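Local coordinates for DNA mismatch repair protein MutS (Thermus aquaticus, PDB 1EWQ) that recognises mismatched base pairs in duplex DNA and has a weak ATPase activity, taking part in DNA mismatch repair, at residues 491-494 with 495-498. Residues are numbered along the deposited sequence; the frame is centred on the assembly and turned at random.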
ATOM      1  N   LEU C 491     -27.169  35.807  27.218  1.00 41.52           N
ATOM      2  CA  LEU C 491     -27.679  34.549  27.724  1.00 41.15           C
ATOM      3  C   LEU C 491     -26.945  33.386  27.072  1.00 41.00           C
ATOM      4  O   LEU C 491     -26.467  32.488  27.755  1.00 40.96           O
ATOM      5  CB  LEU C 491     -29.179  34.439  27.461  1.00 40.92           C
ATOM      6  CG  LEU C 491     -30.020  35.399  28.298  1.00 40.82           C
ATOM      7  CD1 LEU C 491     -31.496  35.209  27.997  1.00 40.65           C
ATOM      8  CD2 LEU C 491     -29.738  35.143  29.772  1.00 40.81           C
ATOM      9  N   GLU C 492     -26.845  33.419  25.750  1.00 40.97           N
ATOM     10  CA  GLU C 492     -26.166  32.363  25.016  1.00 40.93           C
ATOM     11  C   GLU C 492     -24.737  32.160  25.510  1.00 41.01           C
ATOM     12  O   GLU C 492     -24.278  31.029  25.648  1.00 40.71           O
ATOM     13  CB  GLU C 492     -26.196  32.673  23.512  1.00 40.27           C
ATOM     14  CG  GLU C 492     -27.575  32.432  22.891  1.00 39.52           C
ATOM     15  CD  GLU C 492     -27.689  32.880  21.438  1.00 38.88           C
ATOM     16  OE1 GLU C 492     -26.655  33.109  20.780  1.00 38.77           O
ATOM     17  OE2 GLU C 492     -28.828  32.988  20.949  1.00 38.25           O
ATOM     18  N   ALA C 493     -24.040  33.256  25.789  1.00 41.66           N
ATOM     19  CA  ALA C 493     -22.668  33.173  26.280  1.00 42.29           C
ATOM     20  C   ALA C 493     -22.625  32.568  27.687  1.00 42.73           C
ATOM     21  O   ALA C 493     -21.732  31.778  28.007  1.00 42.96           O
ATOM     22  CB  ALA C 493     -22.034  34.551  26.284  1.00 42.38           C
ATOM     23  N   LEU C 494     -23.588  32.938  28.526  1.00 43.05           N
ATOM     24  CA  LEU C 494     -23.641  32.411  29.881  1.00 43.26           C
ATOM     25  C   LEU C 494     -24.018  30.943  29.864  1.00 43.18           C
ATOM     26  O   LEU C 494     -23.534  30.163  30.684  1.00 42.94           O
ATOM     27  CB  LEU C 494     -24.654  33.179  30.733  1.00 43.56           C
ATOM     28  CG  LEU C 494     -24.206  34.510  31.338  1.00 44.12           C
ATOM     29  CD1 LEU C 494     -25.265  34.981  32.324  1.00 44.01           C
ATOM     30  CD2 LEU C 494     -22.866  34.343  32.054  1.00 44.42           C
ATOM     31  N   ILE C 495     -24.888  30.569  28.934  1.00 43.07           N
ATOM     32  CA  ILE C 495     -25.319  29.183  28.829  1.00 43.19           C
ATOM     33  C   ILE C 495     -24.150  28.261  28.463  1.00 43.42           C
ATOM     34  O   ILE C 495     -23.988  27.199  29.064  1.00 43.46           O
ATOM     35  CB  ILE C 495     -26.451  29.041  27.804  1.00 42.82           C
ATOM     36  CG1 ILE C 495     -27.708  29.740  28.334  1.00 42.57           C
ATOM     37  CG2 ILE C 495     -26.731  27.570  27.534  1.00 42.86           C
ATOM     38  CD1 ILE C 495     -28.859  29.786  27.350  1.00 42.19           C
ATOM     39  N   ARG C 496     -23.327  28.660  27.495  1.00 43.66           N
ATOM     40  CA  ARG C 496     -22.183  27.832  27.118  1.00 44.22           C
ATOM     41  C   ARG C 496     -21.275  27.625  28.325  1.00 44.22           C
ATOM     42  O   ARG C 496     -20.759  26.532  28.535  1.00 44.07           O
ATOM     43  CB  ARG C 496     -21.368  28.468  25.990  1.00 44.47           C
ATOM     44  CG  ARG C 496     -22.033  28.446  24.628  1.00 45.24           C
ATOM     45  CD  ARG C 496     -21.072  28.951  23.554  1.00 45.83           C
ATOM     46  NE  ARG C 496     -21.729  29.862  22.622  1.00 46.57           N
ATOM     47  CZ  ARG C 496     -21.978  31.145  22.873  1.00 46.53           C
ATOM     48  NH1 ARG C 496     -21.621  31.682  24.028  1.00 46.83           N
ATOM     49  NH2 ARG C 496     -22.591  31.887  21.966  1.00 46.34           N
ATOM     50  N   ARG C 497     -21.086  28.682  29.113  1.00 44.39           N
ATOM     51  CA  ARG C 497     -20.241  28.606  30.300  1.00 44.35           C
ATOM     52  C   ARG C 497     -20.776  27.614  31.318  1.00 43.89           C
ATOM     53  O   ARG C 497     -20.135  26.606  31.612  1.00 43.93           O
ATOM     54  CB  ARG C 497     -20.110  29.970  30.986  1.00 45.07           C
ATOM     55  CG  ARG C 497     -19.230  29.877  32.231  1.00 46.20           C
ATOM     56  CD  ARG C 497     -19.035  31.181  32.974  1.00 47.27           C
ATOM     57  NE  ARG C 497     -17.988  31.018  33.983  1.00 48.50           N
ATOM     58  CZ  ARG C 497     -17.559  31.981  34.796  1.00 49.21           C
ATOM     59  NH1 ARG C 497     -18.094  33.193  34.728  1.00 49.32           N
ATOM     60  NH2 ARG C 497     -16.582  31.739  35.665  1.00 49.35           N
ATOM     61  N   ARG C 498     -21.947  27.918  31.866  1.00 43.19           N
ATOM     62  CA  ARG C 498     -22.581  27.061  32.861  1.00 42.58           C
ATOM     63  C   ARG C 498     -22.673  25.611  32.402  1.00 41.91           C
ATOM     64  O   ARG C 498     -22.422  24.693  33.178  1.00 41.58           O
ATOM     65  CB  ARG C 498     -23.985  27.583  33.188  1.00 42.62           C
ATOM     66  CG  ARG C 498     -24.898  26.579  33.894  1.00 42.61           C
ATOM     67  CD  ARG C 498     -24.692  26.530  35.409  1.00 42.61           C
ATOM     68  NE  ARG C 498     -23.334  26.194  35.819  1.00 42.22           N
ATOM     69  CZ  ARG C 498     -23.039  25.404  36.848  1.00 41.93           C
ATOM     70  NH1 ARG C 498     -24.003  24.862  37.573  1.00 41.23           N
ATOM     71  NH2 ARG C 498     -21.776  25.161  37.157  1.00 42.13           N
TER
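L491 and I495 meet one turn apart on the long α-helix 479-511, in the MutS domain III region, and the two helical turns joined here serve as a worked example of how one helix can pack firmly at one point and loosely at another. The firm part centres on L491, which is buried and rests on A414 of helix 406-433. I495 N donates to L491 O at 2.8 Å, nearly in line with the carbonyl bond. The isoleucine side chain packs against the same carbonyl oxygen in van der Waals contact: with CG1 anti to the carbonyl carbon (chi1 -68°), that atom lies 3.1 Å from L491 O, and CD1 continues beside it. The i to i+4 series of helical hydrogen bonds continues with R498 N to L494 O at 3.0 Å, but it is uneven, because the bond from R497 N to A493 O stretches to 3.4 Å and is weak. The side chain of R498 bends away from this turn and forms salt bridges with D405, E501 and E505, thereby linking the helix to the residue just ahead of helix 406-433.

The loose part is the solvent side, where R496 lies exposed, although neighbouring E492 also touches H415 of helix 406-433. The bend at chi3 (-137°) turns the R496 guanidinium back over the preceding turn, but the group is modelled too close to A493 for its exact position to be trusted. As modelled, one face lies over E492 O, which already accepts from R496 N at 3.2 Å. The E492 carboxylate can probably offer no more than a long-range attraction: OE1 stands well out of the guanidinium plane, 4.4 Å from R496 NH2, with no N-H directed at it.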